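Local coordinates for protein LbaCas13a H328A (C2c2) (Lachnospiraceae bacterium NK4A179, PDB 5WLH) that binds precursor CRISPR RNA and, as a Cas13a nuclease, probably uses the guide to recognise and cleave RNA, at residues A[184-189]-A[194-199]. Residues are numbered along the deposited sequence; the frame is centred on the assembly and turned at random.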
ATOM      1  N   LYS A 184     -22.426  13.128 -22.353  1.00 40.62           N
ATOM      2  CA  LYS A 184     -20.980  13.222 -22.513  1.00 45.83           C
ATOM      3  C   LYS A 184     -20.398  14.506 -21.933  1.00 46.04           C
ATOM      4  O   LYS A 184     -19.290  14.486 -21.385  1.00 43.32           O
ATOM      5  CB  LYS A 184     -20.603  13.115 -23.992  1.00 51.40           C
ATOM      6  CG  LYS A 184     -19.106  13.053 -24.235  1.00 58.06           C
ATOM      7  CD  LYS A 184     -18.779  12.898 -25.708  1.00 65.72           C
ATOM      8  CE  LYS A 184     -19.553  11.745 -26.324  1.00 71.18           C
ATOM      9  NZ  LYS A 184     -18.813  11.111 -27.453  1.00 73.16           N
ATOM     10  N   TYR A 185     -21.115  15.628 -22.033  1.00 43.68           N
ATOM     11  CA  TYR A 185     -20.534  16.921 -21.706  1.00 46.37           C
ATOM     12  C   TYR A 185     -21.196  17.655 -20.551  1.00 44.03           C
ATOM     13  O   TYR A 185     -20.650  18.666 -20.102  1.00 42.47           O
ATOM     14  CB  TYR A 185     -20.550  17.835 -22.941  1.00 48.86           C
ATOM     15  CG  TYR A 185     -19.735  17.295 -24.093  1.00 55.47           C
ATOM     16  CD1 TYR A 185     -18.357  17.155 -23.986  1.00 58.23           C
ATOM     17  CD2 TYR A 185     -20.341  16.915 -25.285  1.00 56.80           C
ATOM     18  CE1 TYR A 185     -17.603  16.656 -25.035  1.00 60.39           C
ATOM     19  CE2 TYR A 185     -19.596  16.417 -26.341  1.00 59.35           C
ATOM     20  CZ  TYR A 185     -18.228  16.290 -26.211  1.00 60.69           C
ATOM     21  OH  TYR A 185     -17.483  15.795 -27.258  1.00 60.39           O
ATOM     22  N   LEU A 186     -22.337  17.195 -20.048  1.00 43.91           N
ATOM     23  CA  LEU A 186     -23.024  17.970 -19.021  1.00 40.82           C
ATOM     24  C   LEU A 186     -22.188  18.073 -17.752  1.00 36.72           C
ATOM     25  O   LEU A 186     -21.667  17.069 -17.253  1.00 37.94           O
ATOM     26  CB  LEU A 186     -24.382  17.357 -18.694  1.00 39.78           C
ATOM     27  CG  LEU A 186     -25.170  18.136 -17.647  1.00 36.60           C
ATOM     28  CD1 LEU A 186     -25.390  19.579 -18.087  1.00 37.89           C
ATOM     29  CD2 LEU A 186     -26.483  17.427 -17.378  1.00 37.36           C
ATOM     30  N   LYS A 187     -22.091  19.295 -17.221  1.00 39.95           N
ATOM     31  CA  LYS A 187     -21.406  19.542 -15.958  1.00 42.63           C
ATOM     32  C   LYS A 187     -21.890  18.587 -14.872  1.00 46.29           C
ATOM     33  O   LYS A 187     -23.089  18.336 -14.730  1.00 47.48           O
ATOM     34  CB  LYS A 187     -21.632  20.992 -15.520  1.00 46.95           C
ATOM     35  CG  LYS A 187     -20.369  21.719 -15.137  1.00 49.86           C
ATOM     36  CD  LYS A 187     -20.648  23.154 -14.760  1.00 51.27           C
ATOM     37  CE  LYS A 187     -20.878  23.304 -13.280  1.00 51.51           C
ATOM     38  NZ  LYS A 187     -19.644  23.067 -12.492  1.00 52.03           N
ATOM     39  N   LYS A 188     -20.939  18.073 -14.089  1.00 42.36           N
ATOM     40  CA  LYS A 188     -21.233  17.022 -13.118  1.00 35.97           C
ATOM     41  C   LYS A 188     -22.241  17.491 -12.071  1.00 31.55           C
ATOM     42  O   LYS A 188     -23.124  16.728 -11.669  1.00 34.46           O
ATOM     43  CB  LYS A 188     -19.934  16.550 -12.439  1.00 47.62           C
ATOM     44  CG  LYS A 188     -18.858  15.869 -13.349  1.00 58.05           C
ATOM     45  CD  LYS A 188     -18.195  16.807 -14.402  1.00 63.85           C
ATOM     46  CE  LYS A 188     -17.814  18.165 -13.803  1.00 62.76           C
ATOM     47  NZ  LYS A 188     -17.579  19.191 -14.843  1.00 61.48           N
ATOM     48  N   SER A 189     -22.121  18.743 -11.615  1.00 32.57           N
ATOM     49  CA  SER A 189     -23.044  19.284 -10.626  1.00 35.99           C
ATOM     50  C   SER A 189     -24.468  19.392 -11.163  1.00 37.06           C
ATOM     51  O   SER A 189     -25.407  19.541 -10.377  1.00 35.85           O
ATOM     52  CB  SER A 189     -22.559  20.660 -10.160  1.00 39.92           C
ATOM     53  OG  SER A 189     -22.324  21.500 -11.279  1.00 42.91           O
ATOM     54  N   ARG A 194     -33.719  15.337 -12.625  1.00 28.21           N
ATOM     55  CA  ARG A 194     -34.675  16.383 -12.984  1.00 28.41           C
ATOM     56  C   ARG A 194     -33.988  17.550 -13.683  1.00 27.78           C
ATOM     57  O   ARG A 194     -34.596  18.214 -14.535  1.00 26.88           O
ATOM     58  CB  ARG A 194     -35.425  16.869 -11.743  1.00 28.39           C
ATOM     59  CG  ARG A 194     -36.435  15.842 -11.177  1.00 33.18           C
ATOM     60  CD  ARG A 194     -37.309  16.482 -10.109  1.00 34.33           C
ATOM     61  NE  ARG A 194     -38.243  17.433 -10.696  1.00 36.68           N
ATOM     62  CZ  ARG A 194     -39.424  17.106 -11.217  1.00 39.09           C
ATOM     63  NH1 ARG A 194     -39.837  15.841 -11.213  1.00 37.77           N
ATOM     64  NH2 ARG A 194     -40.193  18.048 -11.738  1.00 35.31           N
ATOM     65  N   VAL A 195     -32.725  17.806 -13.345  1.00 27.00           N
ATOM     66  CA  VAL A 195     -31.989  18.881 -13.999  1.00 27.28           C
ATOM     67  C   VAL A 195     -31.678  18.497 -15.431  1.00 27.64           C
ATOM     68  O   VAL A 195     -31.832  19.307 -16.356  1.00 27.11           O
ATOM     69  CB  VAL A 195     -30.701  19.211 -13.216  1.00 25.43           C
ATOM     70  CG1 VAL A 195     -29.912  20.293 -13.954  1.00 25.51           C
ATOM     71  CG2 VAL A 195     -31.024  19.650 -11.795  1.00 27.53           C
ATOM     72  N   LYS A 196     -31.256  17.245 -15.638  1.00 24.58           N
ATOM     73  CA  LYS A 196     -30.976  16.762 -16.984  1.00 28.90           C
ATOM     74  C   LYS A 196     -32.240  16.754 -17.826  1.00 27.32           C
ATOM     75  O   LYS A 196     -32.214  17.114 -19.007  1.00 28.26           O
ATOM     76  CB  LYS A 196     -30.377  15.355 -16.934  1.00 33.28           C
ATOM     77  CG  LYS A 196     -29.015  15.265 -16.256  1.00 41.14           C
ATOM     78  CD  LYS A 196     -28.596  13.807 -16.034  1.00 45.93           C
ATOM     79  CE  LYS A 196     -28.590  13.027 -17.340  1.00 45.74           C
ATOM     80  NZ  LYS A 196     -28.001  11.673 -17.169  1.00 44.88           N
ATOM     81  N   ARG A 197     -33.355  16.335 -17.234  1.00 27.21           N
ATOM     82  CA  ARG A 197     -34.613  16.349 -17.972  1.00 28.12           C
ATOM     83  C   ARG A 197     -35.039  17.773 -18.301  1.00 25.39           C
ATOM     84  O   ARG A 197     -35.567  18.027 -19.388  1.00 27.75           O
ATOM     85  CB  ARG A 197     -35.699  15.632 -17.178  1.00 28.70           C
ATOM     86  CG  ARG A 197     -35.506  14.121 -17.134  1.00 30.76           C
ATOM     87  CD  ARG A 197     -36.367  13.498 -16.045  1.00 29.94           C
ATOM     88  NE  ARG A 197     -37.786  13.525 -16.393  1.00 32.94           N
ATOM     89  CZ  ARG A 197     -38.779  13.315 -15.531  1.00 39.09           C
ATOM     90  NH1 ARG A 197     -38.523  13.056 -14.251  1.00 42.48           N
ATOM     91  NH2 ARG A 197     -40.032  13.363 -15.950  1.00 39.62           N
ATOM     92  N   GLY A 198     -34.826  18.711 -17.375  1.00 25.65           N
ATOM     93  CA  GLY A 198     -35.110  20.105 -17.674  1.00 25.08           C
ATOM     94  C   GLY A 198     -34.261  20.623 -18.819  1.00 31.18           C
ATOM     95  O   GLY A 198     -34.749  21.332 -19.708  1.00 29.65           O
ATOM     96  N   LEU A 199     -32.982  20.251 -18.829  1.00 27.31           N
ATOM     97  CA  LEU A 199     -32.105  20.699 -19.903  1.00 26.98           C
ATOM     98  C   LEU A 199     -32.517  20.094 -21.235  1.00 25.30           C
ATOM     99  O   LEU A 199     -32.561  20.792 -22.255  1.00 30.83           O
ATOM    100  CB  LEU A 199     -30.663  20.324 -19.572  1.00 27.41           C
ATOM    101  CG  LEU A 199     -29.632  20.616 -20.652  1.00 28.22           C
ATOM    102  CD1 LEU A 199     -29.742  22.073 -21.113  1.00 28.30           C
ATOM    103  CD2 LEU A 199     -28.259  20.330 -20.069  1.00 30.43           C
TER
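Leu186 reaches across to helix 193-206 and meets it with both of its methyls, each on a different residue. CD1 of Leu186 lies 3.6 Å from CD2 of Leu199, the two leucine side chains meeting tip to tip. CD2 of Leu186 stops 3.5 Å from CG of Lys196, in the aliphatic part of that chain, the two side chains running obliquely past each other. The CB of Leu186 already points at the helix; chi1 of -179° puts CG anti to the backbone N, and chi2 of 58° sets the rotation that gives CD1 to Leu199 and CD2 to Lys196. Lys196 offers a methylene here, not its ammonium, so the whole contact is apolar and rests on van der Waals packing. Lys196 and Leu199 are three residues apart, about one turn, and therefore present neighbouring side chains on the same flank of the helix. Leu186 is the first residue to leave helical geometry after helix 175-185, so the contact joins the end of that helix to the early turns of the next across a short connection. Helix 218-230 packs against Leu199 through Phe222, and helix 357-388 meets Lys196 at Asn365, close to the bound RNA.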